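Local atomic coordinates of endonuclease IV (Thermus thermophilus, PDB entry 3AAM), a protein that cleaves phosphodiester bonds at apurinic or apyrimidinic sites in DNA during base excision repair, using a metal-dependent active site in a TIM barrel. Residues Y4-S9 with E254-N259; F34-R39 with L90-E95; Y72-G77 with E84-S89; A220-G225 with L260-A265. All blocks are in the same frame, centred on the assembly; numbering follows the deposited sequence.

Interaction 1 (Y4-S9 with E254-N259); sequences YGFHLS and EEDAWN
Phe6 of strand 3-6 faces Asp256 of helix 253-267 with 8.5 Å between their CA atoms, a spacing that leaves room for one large side chain between the two backbones, and the Phe6 ring takes it. With CG anti to its carbonyl carbon (chi1 -57°), the ring reaches out from the strand and meets the helix with its far end. CE1 lies 3.6 Å from CB of Asn259, an approach oblique to the ring. On the other flank CE2 is 3.9 Å from CG of Asp256, whose carboxylate plane is inclined 28° to the ring. The backbone O of Asp256 sits at the ring edge, near its plane, 3.9 Å from CZ. The Asp256 carboxylate finds its charge partner beyond the two segments: OD2 forms a salt bridge with Arg251, in the loop that precedes the helix. Leu260, one position along from Asn259, also touches the Phe6 ring. Here the first strand of the TIM barrel packs against the C-terminal helix on the outside of the barrel. The chemistry is van der Waals packing of the far end of an aromatic ring on helix atoms, and the Asp256 oxygen at the ring edge is at packing distance, so any electrostatic gain there is probably small.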
loop_
_atom_site.group_PDB
_atom_site.type_symbol
_atom_site.label_atom_id
_atom_site.label_comp_id
_atom_site.label_asym_id
_atom_site.label_seq_id
_atom_site.Cartn_x
_atom_site.Cartn_y
_atom_site.Cartn_z
ATOM N N TYR A 4 -11.800 -4.824 -1.434
ATOM C CA TYR A 4 -11.605 -3.409 -1.154
ATOM C C TYR A 4 -11.599 -3.102 0.337
ATOM O O TYR A 4 -12.238 -3.788 1.137
ATOM C CB TYR A 4 -12.715 -2.603 -1.838
ATOM C CG TYR A 4 -14.092 -2.941 -1.315
ATOM C CD1 TYR A 4 -14.654 -2.222 -0.259
ATOM C CD2 TYR A 4 -14.801 -4.028 -1.823
ATOM C CE1 TYR A 4 -15.886 -2.583 0.282
ATOM C CE2 TYR A 4 -16.035 -4.398 -1.291
ATOM C CZ TYR A 4 -16.570 -3.670 -0.237
ATOM O OH TYR A 4 -17.781 -4.046 0.304
ATOM N N GLY A 5 -10.884 -2.047 0.705
ATOM C CA GLY A 5 -10.822 -1.673 2.103
ATOM C C GLY A 5 -10.174 -0.328 2.333
ATOM O O GLY A 5 -9.810 0.382 1.389
ATOM N N PHE A 6 -10.028 0.011 3.609
ATOM C CA PHE A 6 -9.431 1.273 4.034
ATOM C C PHE A 6 -8.241 0.988 4.926
ATOM O O PHE A 6 -7.935 -0.163 5.247
ATOM C CB PHE A 6 -10.398 2.092 4.896
ATOM C CG PHE A 6 -11.715 2.396 4.255
ATOM C CD1 PHE A 6 -11.785 2.874 2.953
ATOM C CD2 PHE A 6 -12.892 2.270 4.992
ATOM C CE1 PHE A 6 -13.008 3.231 2.392
ATOM C CE2 PHE A 6 -14.119 2.624 4.443
ATOM C CZ PHE A 6 -14.180 3.106 3.145
ATOM N N HIS A 7 -7.584 2.064 5.339
ATOM C CA HIS A 7 -6.488 1.961 6.278
ATOM C C HIS A 7 -7.177 2.173 7.619
ATOM O O HIS A 7 -7.814 3.210 7.845
ATOM C CB HIS A 7 -5.444 3.049 6.044
ATOM C CG HIS A 7 -4.220 2.869 6.881
ATOM N ND1 HIS A 7 -4.225 3.039 8.249
ATOM C CD2 HIS A 7 -2.969 2.471 6.554
ATOM C CE1 HIS A 7 -3.028 2.753 8.727
ATOM N NE2 HIS A 7 -2.246 2.406 7.721
ATOM N N LEU A 8 -7.067 1.177 8.494
ATOM C CA LEU A 8 -7.706 1.210 9.805
ATOM C C LEU A 8 -6.716 1.472 10.934
ATOM O O LEU A 8 -5.536 1.134 10.830
ATOM C CB LEU A 8 -8.419 -0.123 10.055
ATOM C CG LEU A 8 -9.361 -0.601 8.943
ATOM C CD1 LEU A 8 -9.872 -1.998 9.273
ATOM C CD2 LEU A 8 -10.513 0.379 8.782
ATOM N N SER A 9 -7.220 2.053 12.018
ATOM C CA SER A 9 -6.400 2.375 13.180
ATOM C C SER A 9 -6.124 1.173 14.070
ATOM O O SER A 9 -6.927 0.244 14.148
ATOM C CB SER A 9 -7.086 3.462 14.010
ATOM O OG SER A 9 -6.383 3.688 15.218
ATOM N N GLU A 254 -18.974 9.714 7.933
ATOM C CA GLU A 254 -19.395 10.351 6.685
ATOM C C GLU A 254 -18.473 9.970 5.530
ATOM O O GLU A 254 -18.942 9.589 4.452
ATOM C CB GLU A 254 -19.418 11.874 6.850
ATOM C CG GLU A 254 -19.783 12.664 5.586
ATOM C CD GLU A 254 -18.631 12.784 4.602
ATOM O OE1 GLU A 254 -17.528 13.197 5.021
ATOM O OE2 GLU A 254 -18.829 12.473 3.407
ATOM N N GLU A 255 -17.166 10.078 5.754
ATOM C CA GLU A 255 -16.185 9.744 4.723
ATOM C C GLU A 255 -16.250 8.275 4.323
ATOM O O GLU A 255 -16.223 7.939 3.134
ATOM C CB GLU A 255 -14.768 10.077 5.206
ATOM C CG GLU A 255 -14.533 11.561 5.453
ATOM C CD GLU A 255 -14.801 11.980 6.888
ATOM O OE1 GLU A 255 -15.625 11.334 7.568
ATOM O OE2 GLU A 255 -14.188 12.974 7.333
ATOM N N ASP A 256 -16.332 7.400 5.316
ATOM C CA ASP A 256 -16.398 5.971 5.056
ATOM C C ASP A 256 -17.672 5.611 4.285
ATOM O O ASP A 256 -17.622 4.828 3.344
ATOM C CB ASP A 256 -16.364 5.178 6.365
ATOM C CG ASP A 256 -15.041 5.308 7.109
ATOM O OD1 ASP A 256 -14.102 5.970 6.608
ATOM O OD2 ASP A 256 -14.944 4.733 8.210
ATOM N N ALA A 257 -18.806 6.188 4.677
ATOM C CA ALA A 257 -20.066 5.888 3.996
ATOM C C ALA A 257 -19.985 6.241 2.519
ATOM O O ALA A 257 -20.442 5.477 1.667
ATOM C CB ALA A 257 -21.221 6.643 4.655
ATOM N N TRP A 258 -19.416 7.406 2.224
ATOM C CA TRP A 258 -19.255 7.868 0.846
ATOM C C TRP A 258 -18.410 6.880 0.046
ATOM O O TRP A 258 -18.827 6.383 -1.004
ATOM C CB TRP A 258 -18.589 9.255 0.838
ATOM C CG TRP A 258 -18.227 9.789 -0.532
ATOM C CD1 TRP A 258 -17.246 9.325 -1.366
ATOM C CD2 TRP A 258 -18.839 10.894 -1.215
ATOM N NE1 TRP A 258 -17.210 10.069 -2.521
ATOM C CE2 TRP A 258 -18.178 11.036 -2.457
ATOM C CE3 TRP A 258 -19.884 11.775 -0.900
ATOM C CZ2 TRP A 258 -18.527 12.023 -3.385
ATOM C CZ3 TRP A 258 -20.230 12.756 -1.825
ATOM C CH2 TRP A 258 -19.552 12.870 -3.052
ATOM N N ASN A 259 -17.218 6.592 0.547
ATOM C CA ASN A 259 -16.325 5.683 -0.147
ATOM C C ASN A 259 -16.876 4.274 -0.306
ATOM O O ASN A 259 -16.701 3.661 -1.354
ATOM C CB ASN A 259 -14.973 5.666 0.563
ATOM C CG ASN A 259 -14.237 6.985 0.419
ATOM O OD1 ASN A 259 -13.700 7.526 1.388
ATOM N ND2 ASN A 259 -14.205 7.511 -0.801
#

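Interaction 2 (F34-R39 with L90-E95); sequences FAKSPR and LADDLE
Lys36 sends its ammonium group to two consecutive acids of helix 82-100, forming salt bridges with Asp93 OD1 at 2.7 Å from NZ and with Asp92 OD2 at 2.9 Å from NZ. The two acceptors are used differently. Asp92 offers its anti lone pair, away from its other oxygen, whereas NZ meets Asp93 OD1 from above the carboxylate plane, 58° out of it. A bend at chi2 (-91°) turns the lysine chain toward the helix, and Ser89 OG gives NZ a further hydrogen-bond partner. The remaining carboxylate oxygens are also engaged: Asp92 OD1 pairs with Lys96 in a salt bridge, and Asp93 OD2 accepts from a water 2.6 Å away, which is itself only weakly bonded to NZ. A second water bridges the backbone, accepting from Ala35 N at 2.8 Å and donating to Asp93 OD1 at 2.7 Å. Between these polar links, Ala35 CB packs 3.4 Å from Asp93 OD1. With an alanine at Lys36, Asp93 OD1 and Asp92 OD2 would probably lose the ammonium group they share, Asp92 keeping Lys96, and the loop would be held mainly through water. The loop after strand 31-34 is thus tied to helix 82-100, which follows the neighbouring strand 66-69, by a largely buried charge network; the shared ammonium group, with Lys96 on Asp92, is likely to favour the ionised form of both acids.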
loop_
_atom_site.group_PDB
_atom_site.type_symbol
_atom_site.label_atom_id
_atom_site.label_comp_id
_atom_site.label_asym_id
_atom_site.label_seq_id
_atom_site.Cartn_x
_atom_site.Cartn_y
_atom_site.Cartn_z
ATOM N N PHE A 34 -0.932 0.058 10.201
ATOM C CA PHE A 34 0.476 0.368 10.416
ATOM C C PHE A 34 0.876 -0.666 11.462
ATOM O O PHE A 34 0.005 -1.288 12.073
ATOM C CB PHE A 34 0.670 1.765 11.016
ATOM C CG PHE A 34 0.435 2.894 10.054
ATOM C CD1 PHE A 34 1.136 2.968 8.856
ATOM C CD2 PHE A 34 -0.463 3.911 10.369
ATOM C CE1 PHE A 34 0.949 4.041 7.983
ATOM C CE2 PHE A 34 -0.659 4.990 9.503
ATOM C CZ PHE A 34 0.048 5.053 8.308
ATOM N N ALA A 35 2.177 -0.858 11.664
ATOM C CA ALA A 35 2.658 -1.805 12.670
ATOM C C ALA A 35 3.018 -1.051 13.950
ATOM O O ALA A 35 3.340 -1.653 14.976
ATOM C CB ALA A 35 3.867 -2.568 12.141
ATOM N N LYS A 36 2.970 0.275 13.862
ATOM C CA LYS A 36 3.242 1.171 14.983
ATOM C C LYS A 36 2.897 2.581 14.524
ATOM O O LYS A 36 2.692 2.811 13.332
ATOM C CB LYS A 36 4.712 1.104 15.420
ATOM C CG LYS A 36 5.721 1.675 14.435
ATOM C CD LYS A 36 6.222 0.622 13.479
ATOM C CE LYS A 36 7.491 1.078 12.775
ATOM N NZ LYS A 36 8.104 -0.040 12.006
ATOM N N SER A 37 2.814 3.522 15.460
ATOM C CA SER A 37 2.489 4.894 15.096
ATOM C C SER A 37 3.478 5.376 14.041
ATOM O O SER A 37 4.690 5.253 14.213
ATOM C CB SER A 37 2.557 5.808 16.320
ATOM O OG SER A 37 2.248 7.143 15.961
ATOM N N PRO A 38 2.970 5.925 12.929
ATOM C CA PRO A 38 3.822 6.421 11.845
ATOM C C PRO A 38 4.602 7.684 12.205
ATOM O O PRO A 38 5.568 8.037 11.532
ATOM C CB PRO A 38 2.827 6.654 10.711
ATOM C CG PRO A 38 1.581 7.045 11.445
ATOM C CD PRO A 38 1.545 6.044 12.574
ATOM N N ARG A 39 4.180 8.356 13.270
ATOM C CA ARG A 39 4.834 9.582 13.709
ATOM C C ARG A 39 6.104 9.343 14.519
ATOM O O ARG A 39 6.889 10.265 14.733
ATOM C CB ARG A 39 3.860 10.424 14.538
ATOM C CG ARG A 39 3.422 11.724 13.881
ATOM C CD ARG A 39 2.665 11.486 12.586
ATOM N NE ARG A 39 2.092 12.726 12.067
ATOM C CZ ARG A 39 1.398 12.816 10.938
ATOM N NH1 ARG A 39 1.186 11.735 10.199
ATOM N NH2 ARG A 39 0.910 13.987 10.551
ATOM N N LEU A 90 11.733 -0.698 8.766
ATOM C CA LEU A 90 11.049 -1.540 7.793
ATOM C C LEU A 90 11.192 -3.009 8.179
ATOM O O LEU A 90 10.278 -3.801 7.964
ATOM C CB LEU A 90 11.597 -1.301 6.380
ATOM C CG LEU A 90 10.916 -2.085 5.248
ATOM C CD1 LEU A 90 9.417 -1.798 5.221
ATOM C CD2 LEU A 90 11.547 -1.707 3.917
ATOM N N ALA A 91 12.337 -3.370 8.755
ATOM C CA ALA A 91 12.558 -4.749 9.181
ATOM C C ALA A 91 11.545 -5.069 10.275
ATOM O O ALA A 91 11.013 -6.176 10.334
ATOM C CB ALA A 91 13.974 -4.921 9.708
ATOM N N ASP A 92 11.281 -4.090 11.137
ATOM C CA ASP A 92 10.312 -4.271 12.212
ATOM C C ASP A 92 8.932 -4.521 11.612
ATOM O O ASP A 92 8.209 -5.406 12.065
ATOM C CB ASP A 92 10.275 -3.037 13.120
ATOM C CG ASP A 92 9.093 -3.050 14.081
ATOM O OD1 ASP A 92 9.047 -3.924 14.973
ATOM O OD2 ASP A 92 8.209 -2.180 13.939
ATOM N N ASP A 93 8.566 -3.742 10.595
ATOM C CA ASP A 93 7.269 -3.921 9.945
ATOM C C ASP A 93 7.139 -5.342 9.410
ATOM O O ASP A 93 6.100 -5.976 9.557
ATOM C CB ASP A 93 7.081 -2.951 8.772
ATOM C CG ASP A 93 6.946 -1.502 9.209
ATOM O OD1 ASP A 93 6.350 -1.245 10.276
ATOM O OD2 ASP A 93 7.422 -0.617 8.464
ATOM N N LEU A 94 8.199 -5.837 8.779
ATOM C CA LEU A 94 8.187 -7.180 8.208
ATOM C C LEU A 94 8.092 -8.267 9.278
ATOM O O LEU A 94 7.384 -9.255 9.102
ATOM C CB LEU A 94 9.439 -7.387 7.357
ATOM C CG LEU A 94 9.503 -6.544 6.081
ATOM C CD1 LEU A 94 10.916 -6.525 5.527
ATOM C CD2 LEU A 94 8.528 -7.102 5.058
ATOM N N GLU A 95 8.817 -8.077 10.376
ATOM C CA GLU A 95 8.814 -9.027 11.480
ATOM C C GLU A 95 7.431 -9.075 12.133
ATOM O O GLU A 95 6.922 -10.153 12.450
ATOM C CB GLU A 95 9.882 -8.634 12.507
ATOM C CG GLU A 95 11.309 -8.875 12.020
ATOM C CD GLU A 95 12.332 -7.991 12.712
ATOM O OE1 GLU A 95 12.026 -7.445 13.791
ATOM O OE2 GLU A 95 13.454 -7.851 12.175
HETATM O O HOH W 1 4.237 0.414 10.161
HETATM O O HOH W 2 6.026 -2.042 15.676
HETATM O O HOH W 3 7.686 1.830 9.341
#

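Interaction 3 (Y72-G77 with E84-S89); sequences YLVNLG and EKSVAS
Ser86 points its side chain from helix 82-100 toward the loop before it, where OG accepts a hydrogen bond from Asn75 N at 2.9 Å and an almost linear 176°. With OG anti to the carbonyl carbon (chi1 -59°), the hydroxyl also stays within reach of Leu82 O, one turn back in the helix, with which it is hydrogen-bonded. Val74 lies alongside, its two methyls on the helix: CG1 packs 3.8 Å from Ser86 CB, while CG2 approaches Ser89 OG at 3.9 Å. Further along the loop Leu76 extends its CD2 branch to CG2 of Val87, 4.2 Å away, adding an apolar touch beside the serine. The Asn75 side chain shapes the loop itself: OD1 accepts from Gly77 N at 3.0 Å, an Asx turn in which the donor lies 47° above the carbonyl plane. That same oxygen is also bonded to Ser111 N. The contact therefore folds the loop after strand 66-69 back over the first turns of the helix it leads into. Trp41 covers Ser86 and Ser89 from another loop, helix 114-128 packs on Val87, and Val74 O is hydrogen-bonded to His108, just after strand 104-107.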
loop_
_atom_site.group_PDB
_atom_site.type_symbol
_atom_site.label_atom_id
_atom_site.label_comp_id
_atom_site.label_asym_id
_atom_site.label_seq_id
_atom_site.Cartn_x
_atom_site.Cartn_y
_atom_site.Cartn_z
ATOM N N TYR A 72 5.867 6.856 6.775
ATOM C CA TYR A 72 6.363 7.784 5.773
ATOM C C TYR A 72 7.786 8.181 6.163
ATOM O O TYR A 72 8.546 8.701 5.347
ATOM C CB TYR A 72 5.465 9.024 5.722
ATOM C CG TYR A 72 5.409 9.785 7.030
ATOM C CD1 TYR A 72 6.386 10.725 7.360
ATOM C CD2 TYR A 72 4.389 9.548 7.950
ATOM C CE1 TYR A 72 6.347 11.408 8.576
ATOM C CE2 TYR A 72 4.341 10.222 9.165
ATOM C CZ TYR A 72 5.322 11.151 9.473
ATOM O OH TYR A 72 5.273 11.824 10.674
ATOM N N LEU A 73 8.135 7.925 7.422
ATOM C CA LEU A 73 9.457 8.251 7.940
ATOM C C LEU A 73 10.544 7.447 7.249
ATOM O O LEU A 73 11.684 7.891 7.139
ATOM C CB LEU A 73 9.529 7.976 9.445
ATOM C CG LEU A 73 8.718 8.896 10.354
ATOM C CD1 LEU A 73 8.874 8.442 11.799
ATOM C CD2 LEU A 73 9.190 10.334 10.178
ATOM N N VAL A 74 10.189 6.257 6.790
ATOM C CA VAL A 74 11.157 5.394 6.134
ATOM C C VAL A 74 11.648 5.964 4.809
ATOM O O VAL A 74 10.854 6.265 3.919
ATOM C CB VAL A 74 10.563 3.990 5.888
ATOM C CG1 VAL A 74 11.581 3.110 5.179
ATOM C CG2 VAL A 74 10.159 3.365 7.211
ATOM N N ASN A 75 12.960 6.135 4.692
ATOM C CA ASN A 75 13.554 6.630 3.455
ATOM C C ASN A 75 14.737 5.740 3.092
ATOM O O ASN A 75 15.867 5.971 3.525
ATOM C CB ASN A 75 14.023 8.079 3.596
ATOM C CG ASN A 75 14.602 8.623 2.299
ATOM O OD1 ASN A 75 14.617 7.934 1.277
ATOM N ND2 ASN A 75 15.078 9.862 2.333
ATOM N N LEU A 76 14.463 4.718 2.291
ATOM C CA LEU A 76 15.488 3.774 1.876
ATOM C C LEU A 76 16.518 4.375 0.925
ATOM O O LEU A 76 17.494 3.714 0.578
ATOM C CB LEU A 76 14.831 2.559 1.218
ATOM C CG LEU A 76 13.802 1.822 2.082
ATOM C CD1 LEU A 76 13.102 0.774 1.226
ATOM C CD2 LEU A 76 14.476 1.184 3.293
ATOM N N GLY A 77 16.308 5.625 0.520
ATOM C CA GLY A 77 17.251 6.272 -0.376
ATOM C C GLY A 77 18.209 7.209 0.341
ATOM O O GLY A 77 19.113 7.773 -0.275
ATOM N N GLU A 84 19.947 3.769 8.052
ATOM C CA GLU A 84 19.960 2.695 9.038
ATOM C C GLU A 84 18.659 2.680 9.838
ATOM O O GLU A 84 18.087 1.619 10.096
ATOM C CB GLU A 84 21.151 2.856 9.990
ATOM C CG GLU A 84 22.475 2.293 9.468
ATOM C CD GLU A 84 23.190 3.208 8.491
ATOM O OE1 GLU A 84 24.269 2.813 8.007
ATOM O OE2 GLU A 84 22.695 4.318 8.210
ATOM N N LYS A 85 18.193 3.860 10.234
ATOM C CA LYS A 85 16.955 3.950 10.999
ATOM C C LYS A 85 15.786 3.433 10.160
ATOM O O LYS A 85 14.926 2.700 10.655
ATOM C CB LYS A 85 16.701 5.405 11.418
ATOM C CG LYS A 85 17.843 6.013 12.226
ATOM C CD LYS A 85 17.651 7.508 12.469
ATOM C CE LYS A 85 16.600 7.785 13.526
ATOM N NZ LYS A 85 15.269 7.254 13.154
ATOM N N SER A 86 15.781 3.803 8.883
ATOM C CA SER A 86 14.726 3.399 7.960
ATOM C C SER A 86 14.732 1.895 7.700
ATOM O O SER A 86 13.681 1.253 7.710
ATOM C CB SER A 86 14.874 4.156 6.638
ATOM O OG SER A 86 14.794 5.550 6.863
ATOM N N VAL A 87 15.917 1.341 7.461
ATOM C CA VAL A 87 16.052 -0.090 7.213
ATOM C C VAL A 87 15.569 -0.878 8.428
ATOM O O VAL A 87 14.817 -1.846 8.294
ATOM C CB VAL A 87 17.523 -0.464 6.899
ATOM C CG1 VAL A 87 17.703 -1.975 6.923
ATOM C CG2 VAL A 87 17.911 0.084 5.526
ATOM N N ALA A 88 15.997 -0.457 9.615
ATOM C CA ALA A 88 15.599 -1.126 10.848
ATOM C C ALA A 88 14.092 -1.022 11.079
ATOM O O ALA A 88 13.464 -1.971 11.547
ATOM C CB ALA A 88 16.356 -0.527 12.034
ATOM N N SER A 89 13.511 0.129 10.760
ATOM C CA SER A 89 12.075 0.308 10.955
ATOM C C SER A 89 11.282 -0.595 10.015
ATOM O O SER A 89 10.279 -1.193 10.417
ATOM C CB SER A 89 11.682 1.770 10.729
ATOM O OG SER A 89 10.286 1.955 10.895
#

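Interaction 4 (A220-G225 with L260-A265); sequences AHLLQG and LRVFRA
Leu222, in the type II beta turn from His221 to Gln224, packs on the C-terminal helix 253-267 of the TIM barrel. Its CB lies 3.8 Å from CG1 of Val262. Beyond CG the chain divides, and the CD1 branch continues to the helix, where it stands 4.0 Å from the same Val262 CG1 and settles over the Phe263 ring. The CB of Leu222 thus rests on the valine, and its CD1 touches both the valine and the phenylalanine ring. Leu223, the next residue of the turn, brings CD1 to 4.0 Å from Val262 CG2, so that the valine methyls meet both leucines. Replacing Phe263 by an alanine would probably leave the Leu222 methyl without the surface it rests on and open a gap toward Tyr4 and Phe235, whose rings also meet this phenylalanine. The turn follows His219, a manganese ligand, by only a few residues, and Leu222 O is hydrogen-bonded to Trp258 on the same helix. The tip contact is a CH-pi interaction: Leu222 CD1 stands 3.7 Å from the ring centroid of Phe263, only 7° off the ring normal.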
loop_
_atom_site.group_PDB
_atom_site.type_symbol
_atom_site.label_atom_id
_atom_site.label_comp_id
_atom_site.label_asym_id
_atom_site.label_seq_id
_atom_site.Cartn_x
_atom_site.Cartn_y
_atom_site.Cartn_z
ATOM N N ALA A 220 -7.287 11.907 -2.553
ATOM C CA ALA A 220 -8.660 12.382 -2.495
ATOM C C ALA A 220 -9.581 11.166 -2.475
ATOM O O ALA A 220 -9.237 10.111 -3.016
ATOM C CB ALA A 220 -8.976 13.250 -3.708
ATOM N N HIS A 221 -10.739 11.317 -1.836
ATOM C CA HIS A 221 -11.728 10.244 -1.753
ATOM C C HIS A 221 -12.192 9.870 -3.159
ATOM O O HIS A 221 -11.977 10.617 -4.116
ATOM C CB HIS A 221 -12.950 10.697 -0.947
ATOM C CG HIS A 221 -12.649 11.059 0.473
ATOM N ND1 HIS A 221 -12.084 10.174 1.366
ATOM C CD2 HIS A 221 -12.857 12.206 1.162
ATOM C CE1 HIS A 221 -11.957 10.759 2.544
ATOM N NE2 HIS A 221 -12.418 11.994 2.447
ATOM N N LEU A 222 -12.836 8.714 -3.280
ATOM C CA LEU A 222 -13.337 8.276 -4.575
ATOM C C LEU A 222 -14.315 9.314 -5.122
ATOM O O LEU A 222 -15.149 9.845 -4.388
ATOM C CB LEU A 222 -14.020 6.914 -4.440
ATOM C CG LEU A 222 -13.114 5.815 -3.878
ATOM C CD1 LEU A 222 -13.910 4.531 -3.729
ATOM C CD2 LEU A 222 -11.913 5.604 -4.790
ATOM N N LEU A 223 -14.184 9.602 -6.414
ATOM C CA LEU A 223 -15.014 10.580 -7.120
ATOM C C LEU A 223 -14.807 12.027 -6.678
ATOM O O LEU A 223 -15.478 12.926 -7.182
ATOM C CB LEU A 223 -16.503 10.225 -6.999
ATOM C CG LEU A 223 -16.957 8.906 -7.638
ATOM C CD1 LEU A 223 -18.483 8.824 -7.612
ATOM C CD2 LEU A 223 -16.456 8.823 -9.071
ATOM N N GLN A 224 -13.874 12.265 -5.758
ATOM C CA GLN A 224 -13.632 13.622 -5.277
ATOM C C GLN A 224 -12.332 14.250 -5.777
ATOM O O GLN A 224 -11.981 15.365 -5.382
ATOM C CB GLN A 224 -13.662 13.651 -3.748
ATOM C CG GLN A 224 -15.038 13.379 -3.162
ATOM C CD GLN A 224 -15.072 13.544 -1.659
ATOM O OE1 GLN A 224 -14.231 14.235 -1.083
ATOM N NE2 GLN A 224 -16.059 12.929 -1.014
ATOM N N GLY A 225 -11.631 13.538 -6.652
ATOM C CA GLY A 225 -10.380 14.042 -7.187
ATOM C C GLY A 225 -10.411 14.276 -8.685
ATOM O O GLY A 225 -11.476 14.313 -9.297
ATOM N N LEU A 260 -17.532 3.746 0.723
ATOM C CA LEU A 260 -18.091 2.403 0.622
ATOM C C LEU A 260 -19.220 2.354 -0.405
ATOM O O LEU A 260 -19.359 1.379 -1.142
ATOM C CB LEU A 260 -18.590 1.922 1.988
ATOM C CG LEU A 260 -17.477 1.615 2.995
ATOM C CD1 LEU A 260 -18.076 1.282 4.348
ATOM C CD2 LEU A 260 -16.631 0.456 2.480
ATOM N N ARG A 261 -20.025 3.409 -0.462
ATOM C CA ARG A 261 -21.114 3.448 -1.427
ATOM C C ARG A 261 -20.559 3.460 -2.851
ATOM O O ARG A 261 -21.121 2.830 -3.744
ATOM C CB ARG A 261 -22.014 4.661 -1.156
ATOM C CG ARG A 261 -23.017 4.404 -0.021
ATOM C CD ARG A 261 -23.528 5.696 0.595
ATOM N NE ARG A 261 -24.117 6.584 -0.404
ATOM C CZ ARG A 261 -25.371 6.510 -0.840
ATOM N NH1 ARG A 261 -26.196 5.585 -0.368
ATOM N NH2 ARG A 261 -25.799 7.366 -1.756
ATOM N N VAL A 262 -19.442 4.149 -3.065
ATOM C CA VAL A 262 -18.847 4.179 -4.398
ATOM C C VAL A 262 -18.204 2.820 -4.734
ATOM O O VAL A 262 -18.409 2.287 -5.821
ATOM C CB VAL A 262 -17.812 5.317 -4.514
ATOM C CG1 VAL A 262 -17.171 5.298 -5.900
ATOM C CG2 VAL A 262 -18.504 6.660 -4.280
ATOM N N PHE A 263 -17.441 2.254 -3.800
ATOM C CA PHE A 263 -16.805 0.954 -4.020
ATOM C C PHE A 263 -17.854 -0.087 -4.373
ATOM O O PHE A 263 -17.702 -0.845 -5.322
ATOM C CB PHE A 263 -16.082 0.461 -2.757
ATOM C CG PHE A 263 -14.615 0.785 -2.710
ATOM C CD1 PHE A 263 -13.772 0.443 -3.762
ATOM C CD2 PHE A 263 -14.067 1.382 -1.577
ATOM C CE1 PHE A 263 -12.395 0.690 -3.678
ATOM C CE2 PHE A 263 -12.695 1.634 -1.482
ATOM C CZ PHE A 263 -11.860 1.286 -2.531
ATOM N N ARG A 264 -18.925 -0.117 -3.592
ATOM C CA ARG A 264 -19.979 -1.090 -3.799
ATOM C C ARG A 264 -20.774 -0.880 -5.076
ATOM O O ARG A 264 -21.203 -1.848 -5.703
ATOM C CB ARG A 264 -20.876 -1.127 -2.560
ATOM C CG ARG A 264 -20.162 -1.833 -1.419
ATOM C CD ARG A 264 -20.664 -1.472 -0.036
ATOM N NE ARG A 264 -19.855 -2.171 0.959
ATOM C CZ ARG A 264 -19.938 -1.989 2.271
ATOM N NH1 ARG A 264 -20.803 -1.117 2.776
ATOM N NH2 ARG A 264 -19.154 -2.694 3.079
ATOM N N ALA A 265 -20.959 0.373 -5.476
ATOM C CA ALA A 265 -21.684 0.653 -6.708
ATOM C C ALA A 265 -20.839 0.126 -7.860
ATOM O O ALA A 265 -21.348 -0.498 -8.793
ATOM C CB ALA A 265 -21.908 2.148 -6.858
#

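In the fold
The four contacts form two pairs, each on one helix; interaction 3 lies across the chain's centre from 1 and 4, and interaction 2 across it from 4. Interactions 1 and 4 share helix 253-267, one joining it to the first barrel strand and the other to a turn; they also touch, since Tyr4 OH is hydrogen-bonded to Arg264 NE. Interactions 2 and 3 both use helix 82-100, where Ser89 meets Lys36 of one and Val74 of the other. Interactions 1 to 3 are mostly buried, interaction 4 only partly, with Leu223 exposed. Their chemistry differs accordingly: aromatic and aliphatic packing on the C-terminal helix, against charges, waters and a serine hydroxyl where loops meet helix 82-100. His7 and Phe34 bring interactions 1 and 2 into ring contact.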